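Local coordinates for protein trehalose monomycolate transport factor A (Mycolicibacterium smegmatis MC2 155, PDB 6T84) that is required for MmpL3-dependent transport of trehalose monomycolate to the mycobacterial cell wall, and for growth and cell elongation, at residues Val80-Val85 / Val178-Pro183. Sequence-based numbering, arbitrary orientation.
Sequences VGTNVV and VLPPVP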
ATOM      1  N   VAL A  80     -12.052  -6.235  -8.171  1.00 34.20           N
ATOM      2  CA  VAL A  80     -12.424  -7.618  -7.899  1.00 34.91           C
ATOM      3  C   VAL A  80     -11.605  -8.125  -6.718  1.00 32.28           C
ATOM      4  O   VAL A  80     -10.373  -8.068  -6.749  1.00 31.54           O
ATOM      5  CB  VAL A  80     -12.197  -8.501  -9.140  1.00 39.93           C
ATOM      6  CG1 VAL A  80     -12.738  -9.912  -8.894  1.00 38.61           C
ATOM      7  CG2 VAL A  80     -12.812  -7.844 -10.391  1.00 34.01           C
ATOM      8  N   GLY A  81     -12.277  -8.660  -5.695  1.00 31.47           N
ATOM      9  CA  GLY A  81     -11.570  -9.152  -4.516  1.00 30.41           C
ATOM     10  C   GLY A  81     -10.785 -10.434  -4.756  1.00 29.50           C
ATOM     11  O   GLY A  81     -11.005 -11.191  -5.710  1.00 31.47           O
ATOM     12  N   THR A  82      -9.821 -10.672  -3.861  1.00 26.71           N
ATOM     13  CA  THR A  82      -9.074 -11.922  -3.864  1.00 26.09           C
ATOM     14  C   THR A  82      -8.814 -12.374  -2.441  1.00 24.90           C
ATOM     15  O   THR A  82      -8.706 -11.545  -1.543  1.00 25.82           O
ATOM     16  CB  THR A  82      -7.721 -11.755  -4.587  1.00 26.60           C
ATOM     17  OG1 THR A  82      -7.048 -13.015  -4.607  1.00 26.67           O
ATOM     18  CG2 THR A  82      -6.732 -10.751  -3.886  1.00 26.59           C
ATOM     19  N   ASN A  83      -8.681 -13.687  -2.234  1.00 24.56           N
ATOM     20  CA  ASN A  83      -8.231 -14.171  -0.937  1.00 26.82           C
ATOM     21  C   ASN A  83      -6.721 -14.347  -0.860  1.00 25.52           C
ATOM     22  O   ASN A  83      -6.216 -14.701   0.206  1.00 28.02           O
ATOM     23  CB  ASN A  83      -8.855 -15.518  -0.574  1.00 33.73           C
ATOM     24  CG  ASN A  83     -10.282 -15.400  -0.108  1.00 52.04           C
ATOM     25  OD1 ASN A  83     -10.711 -14.366   0.419  1.00 42.94           O
ATOM     26  ND2 ASN A  83     -11.025 -16.484  -0.275  1.00 35.80           N
ATOM     27  N   VAL A  84      -5.997 -14.142  -1.935  1.00 24.19           N
ATOM     28  CA  VAL A  84      -4.527 -14.233  -1.875  1.00 22.81           C
ATOM     29  C   VAL A  84      -3.958 -12.896  -1.405  1.00 21.73           C
ATOM     30  O   VAL A  84      -4.454 -11.830  -1.800  1.00 21.69           O
ATOM     31  CB  VAL A  84      -3.972 -14.603  -3.268  1.00 23.52           C
ATOM     32  CG1 VAL A  84      -2.415 -14.670  -3.311  1.00 23.72           C
ATOM     33  CG2 VAL A  84      -4.543 -15.949  -3.731  1.00 24.76           C
ATOM     34  N   VAL A  85      -2.910 -12.939  -0.575  1.00 20.28           N
ATOM     35  CA  VAL A  85      -2.156 -11.744  -0.162  1.00 18.76           C
ATOM     36  C   VAL A  85      -0.766 -11.838  -0.759  1.00 18.00           C
ATOM     37  O   VAL A  85      -0.103 -12.860  -0.600  1.00 18.44           O
ATOM     38  CB  VAL A  85      -2.064 -11.628   1.371  1.00 19.35           C
ATOM     39  CG1 VAL A  85      -1.093 -10.490   1.805  1.00 19.35           C
ATOM     40  CG2 VAL A  85      -3.433 -11.378   1.931  1.00 19.69           C
ATOM     41  N   VAL A 178      -4.289 -10.254 -11.647  1.00 26.78           N
ATOM     42  CA  VAL A 178      -4.266 -11.697 -11.947  1.00 27.05           C
ATOM     43  C   VAL A 178      -4.545 -12.581 -10.739  1.00 27.67           C
ATOM     44  O   VAL A 178      -4.759 -13.786 -10.908  1.00 29.86           O
ATOM     45  CB  VAL A 178      -2.963 -12.109 -12.678  1.00 29.92           C
ATOM     46  CG1 VAL A 178      -2.785 -11.252 -13.934  1.00 36.45           C
ATOM     47  CG2 VAL A 178      -1.785 -12.003 -11.748  1.00 28.35           C
ATOM     48  N   LEU A 179      -4.597 -12.026  -9.519  1.00 26.54           N
ATOM     49  CA  LEU A 179      -4.863 -12.862  -8.356  1.00 25.50           C
ATOM     50  C   LEU A 179      -6.286 -13.424  -8.436  1.00 27.63           C
ATOM     51  O   LEU A 179      -7.207 -12.739  -8.924  1.00 28.57           O
ATOM     52  CB  LEU A 179      -4.697 -12.054  -7.073  1.00 23.47           C
ATOM     53  CG  LEU A 179      -3.242 -11.617  -6.782  1.00 22.13           C
ATOM     54  CD1 LEU A 179      -3.202 -10.831  -5.465  1.00 21.98           C
ATOM     55  CD2 LEU A 179      -2.275 -12.876  -6.878  1.00 22.54           C
ATOM     56  N   PRO A 180      -6.503 -14.655  -7.964  1.00 29.18           N
ATOM     57  CA  PRO A 180      -7.779 -15.331  -8.249  1.00 30.56           C
ATOM     58  C   PRO A 180      -8.923 -14.695  -7.479  1.00 32.47           C
ATOM     59  O   PRO A 180      -8.733 -14.154  -6.380  1.00 31.71           O
ATOM     60  CB  PRO A 180      -7.521 -16.784  -7.794  1.00 30.39           C
ATOM     61  CG  PRO A 180      -6.368 -16.683  -6.808  1.00 30.26           C
ATOM     62  CD  PRO A 180      -5.559 -15.490  -7.194  1.00 29.79           C
ATOM     63  N   PRO A 181     -10.136 -14.742  -8.018  1.00 36.19           N
ATOM     64  CA  PRO A 181     -11.297 -14.181  -7.311  1.00 39.32           C
ATOM     65  C   PRO A 181     -11.625 -14.979  -6.056  1.00 38.81           C
ATOM     66  O   PRO A 181     -11.211 -16.125  -5.883  1.00 38.06           O
ATOM     67  CB  PRO A 181     -12.432 -14.295  -8.335  1.00 48.77           C
ATOM     68  CG  PRO A 181     -11.767 -14.677  -9.658  1.00 61.89           C
ATOM     69  CD  PRO A 181     -10.479 -15.358  -9.310  1.00 39.71           C
ATOM     70  N   VAL A 182     -12.367 -14.343  -5.156  1.00 39.45           N
ATOM     71  CA  VAL A 182     -12.822 -15.047  -3.949  1.00 40.53           C
ATOM     72  C   VAL A 182     -13.785 -16.154  -4.358  1.00 49.31           C
ATOM     73  O   VAL A 182     -14.747 -15.885  -5.099  1.00 47.25           O
ATOM     74  CB  VAL A 182     -13.502 -14.069  -3.007  1.00 35.36           C
ATOM     75  CG1 VAL A 182     -14.004 -14.779  -1.766  1.00 32.52           C
ATOM     76  CG2 VAL A 182     -12.510 -12.986  -2.638  1.00 34.94           C
ATOM     77  N   PRO A 183     -13.579 -17.395  -3.916  1.00 38.18           N
ATOM     78  CA  PRO A 183     -14.517 -18.466  -4.285  1.00 65.21           C
ATOM     79  C   PRO A 183     -15.924 -18.203  -3.757  1.00 70.19           C
ATOM     80  O   PRO A 183     -16.121 -17.616  -2.688  1.00 46.84           O
ATOM     81  CB  PRO A 183     -13.908 -19.713  -3.634  1.00 59.44           C
ATOM     82  CG  PRO A 183     -13.081 -19.183  -2.508  1.00 65.76           C
ATOM     83  CD  PRO A 183     -12.529 -17.870  -3.001  1.00 40.73           C
TER
HETATM   84  O   HOH W   1      -9.482 -11.347  -7.886  1.00 34.93           O
HETATM   85  O   HOH W   2     -13.699 -11.876  -6.073  1.00 37.44           O
HETATM   86  O   HOH W   3      -8.961 -15.867  -3.839  1.00 28.22           O
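Thr82 sets its hydroxyl against the extended, polyproline-II-like run 179-183: OG1 donates to Pro180 O at 2.7 Å, in the carbonyl plane, and lies 3.5 Å from Leu179 CB. With OG1 anti to the backbone N (chi1 -178°), the same oxygen accepts from Val84 N at 3.1 Å, closing an ST turn, so one hydroxyl ties this turn to the tail. Beyond it Val84 points toward the tail and crosses Pro180 at about a right angle, its methyls parting: CG2 rests 3.6 Å from Pro180 CD, at the proline's CG-CD edge, while CG1 meets Leu179 CD2. Leu179 forks against both residues, its CD1 on Thr82 CG2. Further along, Val182 CG2 lies against the backbone at Gly81, where no side chain intervenes, 3.7 Å from Gly81 C; CG1 approaches the end of the Asn83 amide obliquely, nearer ND2 than OD1, and ND2 also reaches Pro183 CD at 3.4 Å. Waters link Gly81 O to Leu179 O and to Val182 N, and Asn83 N to Pro181 O; the direct Val182 N to Gly81 O bond is weak. The contact fastens the tail after helix 159-175 onto the loop between strands 71-77 and 86-90 of this domain, inferred to be cytoplasmic, with Asn144 of strand 141-144 touching Thr82 and Leu179, and Ala119 of helix 117-123 against Val84.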